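Local coordinates for protein EF0056 (Enterococcus faecalis, PDB 6ORI) that is a surface protein of unknown molecular function whose N-terminal region probably has immunoglobulin-like domains and binds calcium, and which is probably linked to biofilm formation, at residues G235-I240 and T349-E354; Q281-Q286 and V294-G299; K300-L305 and T327-F332; S13-T18 and E185-F190. All coordinates share one frame; numbering follows the deposited sequence.

Interaction 1: residues G235-I240 and T349-E354; sequences GANGAI and TKPLDE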
loop_
_atom_site.group_PDB
_atom_site.type_symbol
_atom_site.label_atom_id
_atom_site.label_comp_id
_atom_site.label_asym_id
_atom_site.label_seq_id
_atom_site.Cartn_x
_atom_site.Cartn_y
_atom_site.Cartn_z
ATOM N N GLY A 235 -13.535 -16.348 8.846
ATOM C CA GLY A 235 -14.283 -17.487 8.343
ATOM C C GLY A 235 -13.496 -18.788 8.274
ATOM O O GLY A 235 -12.286 -18.831 8.523
ATOM N N ALA A 236 -14.179 -19.876 7.934
ATOM C CA ALA A 236 -13.595 -21.210 8.030
ATOM C C ALA A 236 -12.459 -21.490 7.055
ATOM O O ALA A 236 -11.696 -22.444 7.248
ATOM C CB ALA A 236 -14.671 -22.263 7.818
ATOM N N ASN A 237 -12.368 -20.701 5.982
ATOM C CA ASN A 237 -11.365 -20.926 4.948
ATOM C C ASN A 237 -10.404 -19.773 4.857
ATOM O O ASN A 237 -9.650 -19.654 3.893
ATOM C CB ASN A 237 -12.053 -21.154 3.608
ATOM C CG ASN A 237 -12.924 -22.366 3.640
ATOM O OD1 ASN A 237 -12.423 -23.465 3.816
ATOM N ND2 ASN A 237 -14.227 -22.176 3.550
ATOM N N GLY A 238 -10.385 -18.931 5.873
ATOM C CA GLY A 238 -9.537 -17.765 5.837
ATOM C C GLY A 238 -10.093 -16.698 4.916
ATOM O O GLY A 238 -11.197 -16.777 4.369
ATOM N N ALA A 239 -9.323 -15.643 4.770
ATOM C CA ALA A 239 -9.795 -14.469 4.068
ATOM C C ALA A 239 -8.649 -13.720 3.444
ATOM O O ALA A 239 -7.517 -13.772 3.934
ATOM C CB ALA A 239 -10.524 -13.571 5.019
ATOM N N ILE A 240 -8.921 -13.028 2.355
ATOM C CA ILE A 240 -7.989 -12.034 1.872
ATOM C C ILE A 240 -8.394 -10.694 2.458
ATOM O O ILE A 240 -9.546 -10.274 2.328
ATOM C CB ILE A 240 -7.936 -11.968 0.346
ATOM C CG1 ILE A 240 -7.448 -13.306 -0.218
ATOM C CG2 ILE A 240 -7.031 -10.812 -0.101
ATOM C CD1 ILE A 240 -7.664 -13.455 -1.714
ATOM N N THR A 349 -14.601 -18.987 0.080
ATOM C CA THR A 349 -15.596 -20.059 0.114
ATOM C C THR A 349 -14.951 -21.416 0.272
ATOM O O THR A 349 -15.620 -22.373 0.663
ATOM C CB THR A 349 -16.392 -20.108 -1.179
ATOM O OG1 THR A 349 -15.477 -20.230 -2.263
ATOM C CG2 THR A 349 -17.236 -18.856 -1.360
ATOM N N LYS A 350 -13.674 -21.509 -0.060
ATOM C CA LYS A 350 -12.910 -22.732 0.146
ATOM C C LYS A 350 -11.453 -22.329 0.321
ATOM O O LYS A 350 -11.090 -21.178 0.058
ATOM C CB LYS A 350 -13.103 -23.708 -1.021
ATOM C CG LYS A 350 -12.755 -23.138 -2.355
ATOM C CD LYS A 350 -13.198 -24.051 -3.491
ATOM C CE LYS A 350 -14.700 -24.076 -3.621
ATOM N NZ LYS A 350 -15.156 -24.828 -4.818
ATOM N N PRO A 351 -10.611 -23.268 0.785
ATOM C CA PRO A 351 -9.204 -22.922 0.994
ATOM C C PRO A 351 -8.527 -22.456 -0.284
ATOM O O PRO A 351 -8.896 -22.898 -1.374
ATOM C CB PRO A 351 -8.591 -24.238 1.484
ATOM C CG PRO A 351 -9.736 -25.003 2.050
ATOM C CD PRO A 351 -10.911 -24.650 1.194
ATOM N N LEU A 352 -7.555 -21.570 -0.151
ATOM C CA LEU A 352 -6.956 -20.935 -1.304
ATOM C C LEU A 352 -6.368 -21.960 -2.278
ATOM O O LEU A 352 -6.544 -21.841 -3.478
ATOM C CB LEU A 352 -5.902 -19.911 -0.859
ATOM C CG LEU A 352 -5.429 -18.899 -1.902
ATOM C CD1 LEU A 352 -6.584 -18.280 -2.687
ATOM C CD2 LEU A 352 -4.627 -17.810 -1.225
ATOM N N ASP A 353 -5.715 -22.992 -1.758
ATOM C CA ASP A 353 -5.137 -24.010 -2.637
ATOM C C ASP A 353 -6.182 -24.764 -3.487
ATOM O O ASP A 353 -5.901 -25.133 -4.625
ATOM C CB ASP A 353 -4.264 -24.988 -1.841
ATOM C CG ASP A 353 -5.075 -25.926 -0.964
ATOM O OD1 ASP A 353 -6.256 -25.625 -0.687
ATOM O OD2 ASP A 353 -4.523 -26.965 -0.543
ATOM N N GLU A 354 -7.386 -24.980 -2.952
ATOM C CA GLU A 354 -8.464 -25.573 -3.733
ATOM C C GLU A 354 -8.969 -24.598 -4.781
ATOM O O GLU A 354 -9.328 -24.988 -5.884
ATOM C CB GLU A 354 -9.617 -25.998 -2.824
ATOM C CG GLU A 354 -9.301 -27.187 -1.948
ATOM C CD GLU A 354 -10.464 -27.570 -1.062
ATOM O OE1 GLU A 354 -10.220 -28.044 0.067
ATOM O OE2 GLU A 354 -11.623 -27.397 -1.501
#

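Interaction 2: residues Q281-Q286 and V294-G299; sequences QMHMVQ and VAFESG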
loop_
_atom_site.group_PDB
_atom_site.type_symbol
_atom_site.label_atom_id
_atom_site.label_comp_id
_atom_site.label_asym_id
_atom_site.label_seq_id
_atom_site.Cartn_x
_atom_site.Cartn_y
_atom_site.Cartn_z
ATOM N N GLN A 281 -16.662 -8.267 5.052
ATOM C CA GLN A 281 -16.810 -7.419 6.234
ATOM C C GLN A 281 -16.015 -6.149 6.096
ATOM O O GLN A 281 -14.896 -6.168 5.589
ATOM C CB GLN A 281 -16.335 -8.118 7.518
ATOM C CG GLN A 281 -16.892 -9.519 7.705
ATOM C CD GLN A 281 -16.584 -10.113 9.066
ATOM O OE1 GLN A 281 -15.722 -9.656 9.817
ATOM N NE2 GLN A 281 -17.320 -11.163 9.400
ATOM N N MET A 282 -16.569 -5.049 6.580
ATOM C CA MET A 282 -15.840 -3.793 6.699
ATOM C C MET A 282 -15.443 -3.644 8.145
ATOM O O MET A 282 -16.295 -3.801 9.060
ATOM C CB MET A 282 -16.734 -2.624 6.301
ATOM C CG MET A 282 -15.983 -1.337 6.103
ATOM S SD MET A 282 -17.143 -0.066 5.602
ATOM C CE MET A 282 -16.002 1.263 5.259
ATOM N N HIS A 283 -14.162 -3.389 8.389
ATOM C CA HIS A 283 -13.684 -3.126 9.740
ATOM C C HIS A 283 -13.173 -1.712 9.865
ATOM O O HIS A 283 -12.536 -1.193 8.940
ATOM C CB HIS A 283 -12.544 -4.072 10.121
ATOM C CG HIS A 283 -12.943 -5.511 10.257
ATOM N ND1 HIS A 283 -12.120 -6.463 10.827
ATOM C CD2 HIS A 283 -14.078 -6.158 9.910
ATOM C CE1 HIS A 283 -12.730 -7.635 10.809
ATOM N NE2 HIS A 283 -13.927 -7.479 10.269
ATOM N N MET A 284 -13.404 -1.130 11.026
ATOM C CA MET A 284 -12.815 0.130 11.414
ATOM C C MET A 284 -11.502 -0.157 12.109
ATOM O O MET A 284 -11.441 -1.023 12.987
ATOM C CB MET A 284 -13.759 0.865 12.355
ATOM C CG MET A 284 -13.209 2.199 12.810
ATOM S SD MET A 284 -14.273 3.102 13.945
ATOM C CE MET A 284 -15.503 3.728 12.815
ATOM N N VAL A 285 -10.466 0.583 11.713
ATOM C CA VAL A 285 -9.108 0.430 12.231
ATOM C C VAL A 285 -8.598 1.812 12.642
ATOM O O VAL A 285 -8.988 2.815 12.080
ATOM C CB VAL A 285 -8.201 -0.166 11.126
ATOM C CG1 VAL A 285 -6.770 -0.346 11.621
ATOM C CG2 VAL A 285 -8.750 -1.509 10.622
ATOM N N GLN A 286 -7.681 1.842 13.598
ATOM C CA GLN A 286 -7.176 3.097 14.124
ATOM C C GLN A 286 -5.662 3.149 14.063
ATOM O O GLN A 286 -4.975 2.200 14.461
ATOM C CB GLN A 286 -7.656 3.255 15.562
ATOM C CG GLN A 286 -8.983 2.557 15.791
ATOM C CD GLN A 286 -9.890 3.313 16.727
ATOM O OE1 GLN A 286 -9.462 3.781 17.781
ATOM N NE2 GLN A 286 -11.155 3.445 16.343
ATOM N N VAL A 294 -2.058 -2.110 13.832
ATOM C CA VAL A 294 -3.199 -2.347 12.972
ATOM C C VAL A 294 -3.378 -3.856 12.771
ATOM O O VAL A 294 -3.847 -4.311 11.731
ATOM C CB VAL A 294 -3.067 -1.577 11.622
ATOM C CG1 VAL A 294 -3.102 -0.072 11.872
ATOM C CG2 VAL A 294 -1.812 -1.964 10.887
ATOM N N ALA A 295 -3.049 -4.646 13.787
ATOM C CA ALA A 295 -3.309 -6.083 13.730
ATOM C C ALA A 295 -4.805 -6.341 13.523
ATOM O O ALA A 295 -5.644 -5.518 13.861
ATOM C CB ALA A 295 -2.856 -6.746 15.005
ATOM N N PHE A 296 -5.124 -7.507 12.999
ATOM C CA PHE A 296 -6.519 -7.879 12.783
ATOM C C PHE A 296 -7.326 -7.776 14.066
ATOM O O PHE A 296 -8.477 -7.334 14.069
ATOM C CB PHE A 296 -6.589 -9.309 12.238
ATOM C CG PHE A 296 -7.953 -9.700 11.733
ATOM C CD1 PHE A 296 -8.307 -9.468 10.419
ATOM C CD2 PHE A 296 -8.867 -10.309 12.558
ATOM C CE1 PHE A 296 -9.545 -9.829 9.928
ATOM C CE2 PHE A 296 -10.129 -10.676 12.071
ATOM C CZ PHE A 296 -10.456 -10.432 10.763
ATOM N N GLU A 297 -6.765 -8.222 15.183
ATOM C CA GLU A 297 -7.530 -8.240 16.429
ATOM C C GLU A 297 -7.980 -6.845 16.851
ATOM O O GLU A 297 -8.962 -6.707 17.574
ATOM C CB GLU A 297 -6.734 -8.887 17.566
ATOM C CG GLU A 297 -5.501 -8.116 17.975
ATOM C CD GLU A 297 -4.930 -8.634 19.261
ATOM O OE1 GLU A 297 -5.503 -8.344 20.335
ATOM O OE2 GLU A 297 -3.922 -9.350 19.188
ATOM N N SER A 298 -7.270 -5.825 16.379
ATOM C CA SER A 298 -7.482 -4.449 16.824
ATOM C C SER A 298 -8.725 -3.811 16.187
ATOM O O SER A 298 -9.275 -2.840 16.710
ATOM C CB SER A 298 -6.248 -3.600 16.506
ATOM O OG SER A 298 -5.080 -4.133 17.119
ATOM N N GLY A 299 -9.157 -4.344 15.057
ATOM C CA GLY A 299 -10.266 -3.764 14.322
ATOM C C GLY A 299 -11.587 -4.045 14.992
ATOM O O GLY A 299 -11.665 -4.761 15.984
HETATM O O HOH W 1 -9.543 -5.929 11.887
#

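Interaction 3: residues K300-L305 and T327-F332; sequences KKVADL and TKLIDF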
loop_
_atom_site.group_PDB
_atom_site.type_symbol
_atom_site.label_atom_id
_atom_site.label_comp_id
_atom_site.label_asym_id
_atom_site.label_seq_id
_atom_site.Cartn_x
_atom_site.Cartn_y
_atom_site.Cartn_z
ATOM N N LYS A 300 -12.643 -3.460 14.431
ATOM C CA LYS A 300 -14.012 -3.707 14.864
ATOM C C LYS A 300 -14.873 -3.800 13.612
ATOM O O LYS A 300 -14.739 -2.970 12.712
ATOM C CB LYS A 300 -14.486 -2.557 15.758
ATOM C CG LYS A 300 -15.956 -2.510 16.074
ATOM C CD LYS A 300 -16.493 -1.088 15.927
ATOM C CE LYS A 300 -15.825 -0.117 16.892
ATOM N NZ LYS A 300 -16.145 1.294 16.555
ATOM N N LYS A 301 -15.761 -4.786 13.530
ATOM C CA LYS A 301 -16.634 -4.892 12.365
ATOM C C LYS A 301 -17.704 -3.819 12.416
ATOM O O LYS A 301 -18.363 -3.647 13.448
ATOM C CB LYS A 301 -17.293 -6.267 12.275
ATOM C CG LYS A 301 -18.198 -6.400 11.074
ATOM C CD LYS A 301 -18.781 -7.805 10.997
ATOM C CE LYS A 301 -19.743 -7.949 9.862
ATOM N NZ LYS A 301 -21.112 -7.806 10.393
ATOM N N VAL A 302 -17.842 -3.074 11.322
ATOM C CA VAL A 302 -18.817 -2.007 11.248
ATOM C C VAL A 302 -19.880 -2.222 10.185
ATOM O O VAL A 302 -20.905 -1.539 10.224
ATOM C CB VAL A 302 -18.149 -0.642 11.053
ATOM C CG1 VAL A 302 -17.341 -0.274 12.288
ATOM C CG2 VAL A 302 -17.291 -0.596 9.795
ATOM N N ALA A 303 -19.677 -3.140 9.254
ATOM C CA ALA A 303 -20.700 -3.421 8.242
ATOM C C ALA A 303 -20.500 -4.719 7.532
ATOM O O ALA A 303 -19.371 -5.191 7.383
ATOM C CB ALA A 303 -20.743 -2.316 7.207
ATOM N N ASP A 304 -21.605 -5.289 7.077
ATOM C CA ASP A 304 -21.630 -6.317 6.045
ATOM C C ASP A 304 -21.685 -5.604 4.710
ATOM O O ASP A 304 -22.507 -4.707 4.539
ATOM C CB ASP A 304 -22.889 -7.168 6.192
ATOM C CG ASP A 304 -22.902 -7.977 7.463
ATOM O OD1 ASP A 304 -21.912 -8.698 7.731
ATOM O OD2 ASP A 304 -23.915 -7.891 8.190
ATOM N N LEU A 305 -20.834 -6.001 3.775
ATOM C CA LEU A 305 -20.735 -5.390 2.448
ATOM C C LEU A 305 -21.190 -6.319 1.347
ATOM O O LEU A 305 -21.180 -7.555 1.506
ATOM C CB LEU A 305 -19.282 -5.012 2.173
ATOM C CG LEU A 305 -18.682 -4.002 3.146
ATOM C CD1 LEU A 305 -17.230 -3.734 2.744
ATOM C CD2 LEU A 305 -19.460 -2.701 3.216
ATOM N N THR A 327 -18.436 8.609 9.575
ATOM C CA THR A 327 -17.507 8.349 10.680
ATOM C C THR A 327 -17.945 7.123 11.502
ATOM O O THR A 327 -17.160 6.623 12.314
ATOM C CB THR A 327 -17.320 9.547 11.628
ATOM O OG1 THR A 327 -18.522 9.788 12.378
ATOM C CG2 THR A 327 -16.917 10.782 10.862
ATOM N N LYS A 328 -19.158 6.617 11.301
ATOM C CA LYS A 328 -19.583 5.374 11.942
ATOM C C LYS A 328 -18.854 4.171 11.318
ATOM O O LYS A 328 -18.716 3.116 11.955
ATOM C CB LYS A 328 -21.093 5.203 11.813
ATOM C CG LYS A 328 -21.886 6.183 12.657
ATOM C CD LYS A 328 -23.376 5.863 12.609
ATOM C CE LYS A 328 -24.155 6.939 11.889
ATOM N NZ LYS A 328 -25.500 6.476 11.438
ATOM N N LEU A 329 -18.418 4.315 10.067
ATOM C CA LEU A 329 -17.784 3.202 9.349
ATOM C C LEU A 329 -16.273 3.332 9.219
ATOM O O LEU A 329 -15.560 2.320 9.140
ATOM C CB LEU A 329 -18.350 3.050 7.951
ATOM C CG LEU A 329 -19.856 2.900 7.822
ATOM C CD1 LEU A 329 -20.241 2.619 6.403
ATOM C CD2 LEU A 329 -20.391 1.801 8.734
ATOM N N ILE A 330 -15.786 4.567 9.159
ATOM C CA ILE A 330 -14.362 4.828 8.935
ATOM C C ILE A 330 -13.858 5.753 10.030
ATOM O O ILE A 330 -14.489 6.758 10.311
ATOM C CB ILE A 330 -14.130 5.501 7.568
ATOM C CG1 ILE A 330 -14.544 4.575 6.417
ATOM C CG2 ILE A 330 -12.677 5.990 7.410
ATOM C CD1 ILE A 330 -14.538 5.249 5.020
ATOM N N ASP A 331 -12.715 5.414 10.627
ATOM C CA ASP A 331 -12.066 6.318 11.562
ATOM C C ASP A 331 -11.189 7.241 10.710
ATOM O O ASP A 331 -10.130 6.850 10.217
ATOM C CB ASP A 331 -11.263 5.568 12.623
ATOM C CG ASP A 331 -10.757 6.490 13.717
ATOM O OD1 ASP A 331 -10.488 7.671 13.441
ATOM O OD2 ASP A 331 -10.627 6.034 14.872
ATOM N N PHE A 332 -11.658 8.461 10.512
ATOM C CA PHE A 332 -10.948 9.433 9.689
ATOM C C PHE A 332 -9.813 10.122 10.428
ATOM O O PHE A 332 -9.155 10.989 9.852
ATOM C CB PHE A 332 -11.912 10.496 9.175
ATOM C CG PHE A 332 -12.739 10.064 7.991
ATOM C CD1 PHE A 332 -12.287 10.251 6.699
ATOM C CD2 PHE A 332 -13.985 9.483 8.181
ATOM C CE1 PHE A 332 -13.054 9.873 5.617
ATOM C CE2 PHE A 332 -14.736 9.098 7.089
ATOM C CZ PHE A 332 -14.248 9.291 5.816
#

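Interaction 4: residues S13-T18 and E185-F190; sequences SASGNT and ESTGYF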
loop_
_atom_site.group_PDB
_atom_site.type_symbol
_atom_site.label_atom_id
_atom_site.label_comp_id
_atom_site.label_asym_id
_atom_site.label_seq_id
_atom_site.Cartn_x
_atom_site.Cartn_y
_atom_site.Cartn_z
ATOM N N SER A 13 2.659 -13.255 4.140
ATOM C CA SER A 13 3.321 -12.027 3.700
ATOM C C SER A 13 2.382 -11.117 2.910
ATOM O O SER A 13 1.419 -11.575 2.272
ATOM C CB SER A 13 4.539 -12.355 2.835
ATOM O OG SER A 13 5.509 -13.077 3.579
ATOM N N ALA A 14 2.681 -9.826 2.922
ATOM C CA ALA A 14 1.873 -8.875 2.169
ATOM C C ALA A 14 1.933 -9.262 0.699
ATOM O O ALA A 14 3.014 -9.581 0.165
ATOM C CB ALA A 14 2.369 -7.459 2.390
ATOM N N SER A 15 0.771 -9.283 0.055
ATOM C CA SER A 15 0.636 -9.662 -1.349
ATOM C C SER A 15 1.048 -11.111 -1.618
ATOM O O SER A 15 1.171 -11.491 -2.763
ATOM C CB SER A 15 1.407 -8.692 -2.267
ATOM O OG SER A 15 0.925 -7.353 -2.155
ATOM N N GLY A 16 1.241 -11.917 -0.575
ATOM C CA GLY A 16 1.688 -13.293 -0.778
ATOM C C GLY A 16 3.068 -13.381 -1.403
ATOM O O GLY A 16 3.420 -14.406 -1.988
ATOM N N ASN A 17 3.847 -12.309 -1.285
ATOM C CA ASN A 17 5.167 -12.238 -1.893
ATOM C C ASN A 17 6.031 -13.337 -1.308
ATOM O O ASN A 17 6.125 -13.479 -0.091
ATOM C CB ASN A 17 5.765 -10.857 -1.629
ATOM C CG ASN A 17 7.110 -10.670 -2.277
ATOM O OD1 ASN A 17 7.296 -10.990 -3.450
ATOM N ND2 ASN A 17 8.061 -10.144 -1.518
ATOM N N THR A 18 6.689 -14.091 -2.183
ATOM C CA THR A 18 7.345 -15.326 -1.770
ATOM C C THR A 18 8.765 -15.126 -1.241
ATOM O O THR A 18 9.198 -15.854 -0.344
ATOM C CB THR A 18 7.369 -16.343 -2.919
ATOM O OG1 THR A 18 7.913 -15.730 -4.096
ATOM C CG2 THR A 18 5.955 -16.839 -3.215
ATOM N N GLU A 185 5.040 -1.015 6.682
ATOM C CA GLU A 185 5.450 -1.660 5.460
ATOM C C GLU A 185 4.338 -1.556 4.429
ATOM O O GLU A 185 3.141 -1.620 4.763
ATOM C CB GLU A 185 5.821 -3.117 5.676
ATOM C CG GLU A 185 4.739 -4.051 6.063
ATOM C CD GLU A 185 5.229 -5.480 6.025
ATOM O OE1 GLU A 185 5.442 -6.021 4.912
ATOM O OE2 GLU A 185 5.426 -6.058 7.110
ATOM N N SER A 186 4.724 -1.408 3.180
ATOM C CA SER A 186 3.774 -1.311 2.101
ATOM C C SER A 186 4.326 -2.040 0.906
ATOM O O SER A 186 5.474 -1.824 0.525
ATOM C CB SER A 186 3.541 0.146 1.791
ATOM O OG SER A 186 2.551 0.273 0.791
ATOM N N THR A 187 3.507 -2.912 0.317
ATOM C CA THR A 187 3.862 -3.698 -0.866
ATOM C C THR A 187 2.866 -3.393 -1.970
ATOM O O THR A 187 1.648 -3.590 -1.761
ATOM C CB THR A 187 3.845 -5.201 -0.564
ATOM O OG1 THR A 187 4.822 -5.511 0.434
ATOM C CG2 THR A 187 4.135 -6.035 -1.824
ATOM N N GLY A 188 3.367 -2.927 -3.120
ATOM C CA GLY A 188 2.531 -2.535 -4.243
ATOM C C GLY A 188 3.153 -2.964 -5.554
ATOM O O GLY A 188 4.069 -3.771 -5.546
ATOM N N TYR A 189 2.614 -2.458 -6.654
ATOM C CA TYR A 189 3.129 -2.777 -7.970
ATOM C C TYR A 189 3.205 -1.575 -8.862
ATOM O O TYR A 189 2.453 -0.624 -8.707
ATOM C CB TYR A 189 2.360 -3.927 -8.645
ATOM C CG TYR A 189 0.931 -3.593 -9.026
ATOM C CD1 TYR A 189 -0.101 -3.660 -8.094
ATOM C CD2 TYR A 189 0.614 -3.197 -10.308
ATOM C CE1 TYR A 189 -1.401 -3.343 -8.448
ATOM C CE2 TYR A 189 -0.679 -2.881 -10.672
ATOM C CZ TYR A 189 -1.675 -2.960 -9.740
ATOM O OH TYR A 189 -2.968 -2.632 -10.116
ATOM N N PHE A 190 4.171 -1.577 -9.772
ATOM C CA PHE A 190 4.296 -0.513 -10.746
ATOM C C PHE A 190 3.209 -0.584 -11.793
ATOM O O PHE A 190 2.960 -1.633 -12.366
ATOM C CB PHE A 190 5.678 -0.585 -11.432
ATOM C CG PHE A 190 6.851 -0.272 -10.526
ATOM C CD1 PHE A 190 7.281 1.021 -10.349
ATOM C CD2 PHE A 190 7.544 -1.300 -9.891
ATOM C CE1 PHE A 190 8.369 1.287 -9.525
ATOM C CE2 PHE A 190 8.640 -1.024 -9.085
ATOM C CZ PHE A 190 9.049 0.274 -8.924
HETATM O O HOH W 2 5.289 -8.215 0.897
HETATM O O HOH W 3 4.907 -8.818 4.410
HETATM O O HOH W 4 0.343 -5.994 0.072
HETATM O O HOH W 5 -0.577 -4.703 -2.878
#

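Interaction 1: residues G235-I240 and T349-E354
Asn237 reaches out of a type I beta turn, Gly235 to Gly238, and lays its amide over the backbone of Lys350 and Pro351, where strand 340-348 gives way to helix 352-359. The turn leads into strand 239-248, so two neighbouring strands of an antiparallel sheet are joined here at one end, at the surface. The tight part belongs to this single side chain, which accounts for nearly half of the surface buried. Its CG sits 3.5 Å from Lys350 CA, with the two branches of the amide spread along the chain to either side. The side chain leaves its backbone toward 349-354, and CG beside its own N (chi1 -62°) lays the amide across Lys350. Its ND2 lies 3.2 Å from Thr349 O, but the angle is too poor for a hydrogen bond, and the match is one of shape more than of polarity. On the loose side, the Lys350 side chain leaves the contact and forms a salt bridge with Glu358 farther along the helix. Backbone bonds from Gly238 to Leu348 and from Ile240 to Leu346 pair the strand with its neighbour from the end of the turn onward. At the helix start Pro351 holds the N-cap position, and its ring carbon CD lies 3.3 Å from Asn237 OD1.

Interaction 2: residues Q281-Q286 and V294-G299
The imidazole of His283 and the phenyl ring of Phe296 meet obliquely, their planes at 57° and their centroids 5.3 Å apart, so the pair is neither a stack nor a T. The touching atoms are His283 CE1 and Phe296 CZ, 3.6 Å apart. Both nitrogens of the imidazole are engaged at its edge. NE2 donates to Gln281 OE1 along a nearly straight line (173°), in the ring plane and onto a lone pair of the amide oxygen, 2.9 Å away. On the other side ND1 shares a water with Phe296 O, and that water also hangs over one face of the phenyl ring, offset toward its rim. Two in-plane partners should fix the rotation of the imidazole. Ser233 N also bonds Gln281 OE1, which helps steady this second-shell amide. Farther along, Val285 CG1 meets Val294 CG1 at 3.7 Å, the two side chains crossing at about a right angle. Gly299 brings its backbone close to the strand, its CA making a C-H contact with Met284 O at 3.3 Å. The arrangement is that of a connection between adjacent antiparallel strands, 277-284 and 300-304, whose 3-10 turn at 296-298 folds back against the strand it has left.

Interaction 3: residues K300-L305 and T327-F332
Val302 pushes its two methyls against the backbone of Lys328 and Leu329, and Leu329 answers by placing one of its own methyls over Val302. CG2 of Val302 comes to 3.5 Å from Leu329 O, while CG1 lies 3.7 Å from Lys328 O, so each branch faces a different carbonyl of the incoming loop. In return Leu329 CD2 packs 4.0 Å from Val302 CB and also touches Val302 O. The same methyl reaches Ala303 CB more loosely, at 4.4 Å. The leucine side chain leaves its backbone with CG beside the N (chi1 -55°); CD1 continues the extended chain (chi2 -174°), and CD2, the other branch, is the one lying over Val302. Both Val302 and Ala303 present their side chains to the loop, which successive residues of a regular strand would not do. The reason is a classic beta bulge: the two residues together face Met282 on strand 277-284, and both bond to its backbone. The bulge lies in an edge strand, 300-304, of the five-stranded antiparallel sheet. Next to it Lys301 and Asp304 form a salt bridge, NZ to OD1 at 2.9 Å, with the ammonium standing above the carboxylate plane. On the loop side, Lys328 sends its ammonium away to a salt bridge with Asp323. Ile321 of strand 318-322 touches both Ala303 and Leu329, joining the four-stranded sheet to this apolar patch. Beyond it, Ile330 points away from the bulge, with its CG2 3.7 Å above one face of the Phe332 ring.

Interaction 4: residues S13-T18 and E185-F190
Thr187, Ala14 and Ser15 carry this contact, in which the N-terminal loop ahead of strand 31-38 lies against strand 184-189, a member of the large antiparallel sheet. Thr187 buries the most surface and splits its work between two branches. Its OG1 lies 3.7 Å from Ala14 CB, while its CG2 touches Ser15 OG at 3.5 Å. With the hydroxyl beside its own backbone N (chi1 -62°) and the methyl anti to that N, the two branches are divided between the successive loop residues. Water supplies the polar link: one molecule donates to Ala14 O and accepts from Thr187 OG1, and another accepts from Ala14 N while donating to Glu185 OE1. That carboxylate also has a salt bridge with Arg168 on the next strand, which probably fixes it facing the loop. Ser15, with positive phi, turns the chain where Gly16 N bonds back to Ser13 O, and its hydroxyl is bonded to Tyr397 O. Backbone bonds from Ser15 to Thr218 and Tyr399 tie the loop to the later part of the chain, while Thr187 joins it to the earlier sheet; the Ser15 side chain is about 11 Å from the bound calcium ion. Two further waters lie between Ser15 OG and Thr187 O, the closer of them 2.7 Å from Ser15 OG.

In the fold
Along the chain interaction 4 comes first, and its later segment ends well before 235-240; interactions 2 and 3 then follow one another between the two segments of interaction 1. These three share the five-stranded antiparallel sheet, interaction 1 at one end of neighbouring strands 239-248 and 340-348, interactions 2 and 3 on paired strands 277-284 and 300-304. Centres of interactions 2 and 3 are only 9 Å apart, and their segments touch, Met282 and Met284 pairing with Val302 and Lys300. Interaction 4, whose strand belongs to the ten-stranded sheet, lies about 19 Å, centre to centre, from interactions 1 and 2, where the N-terminal loop bridges the two parts of the protein.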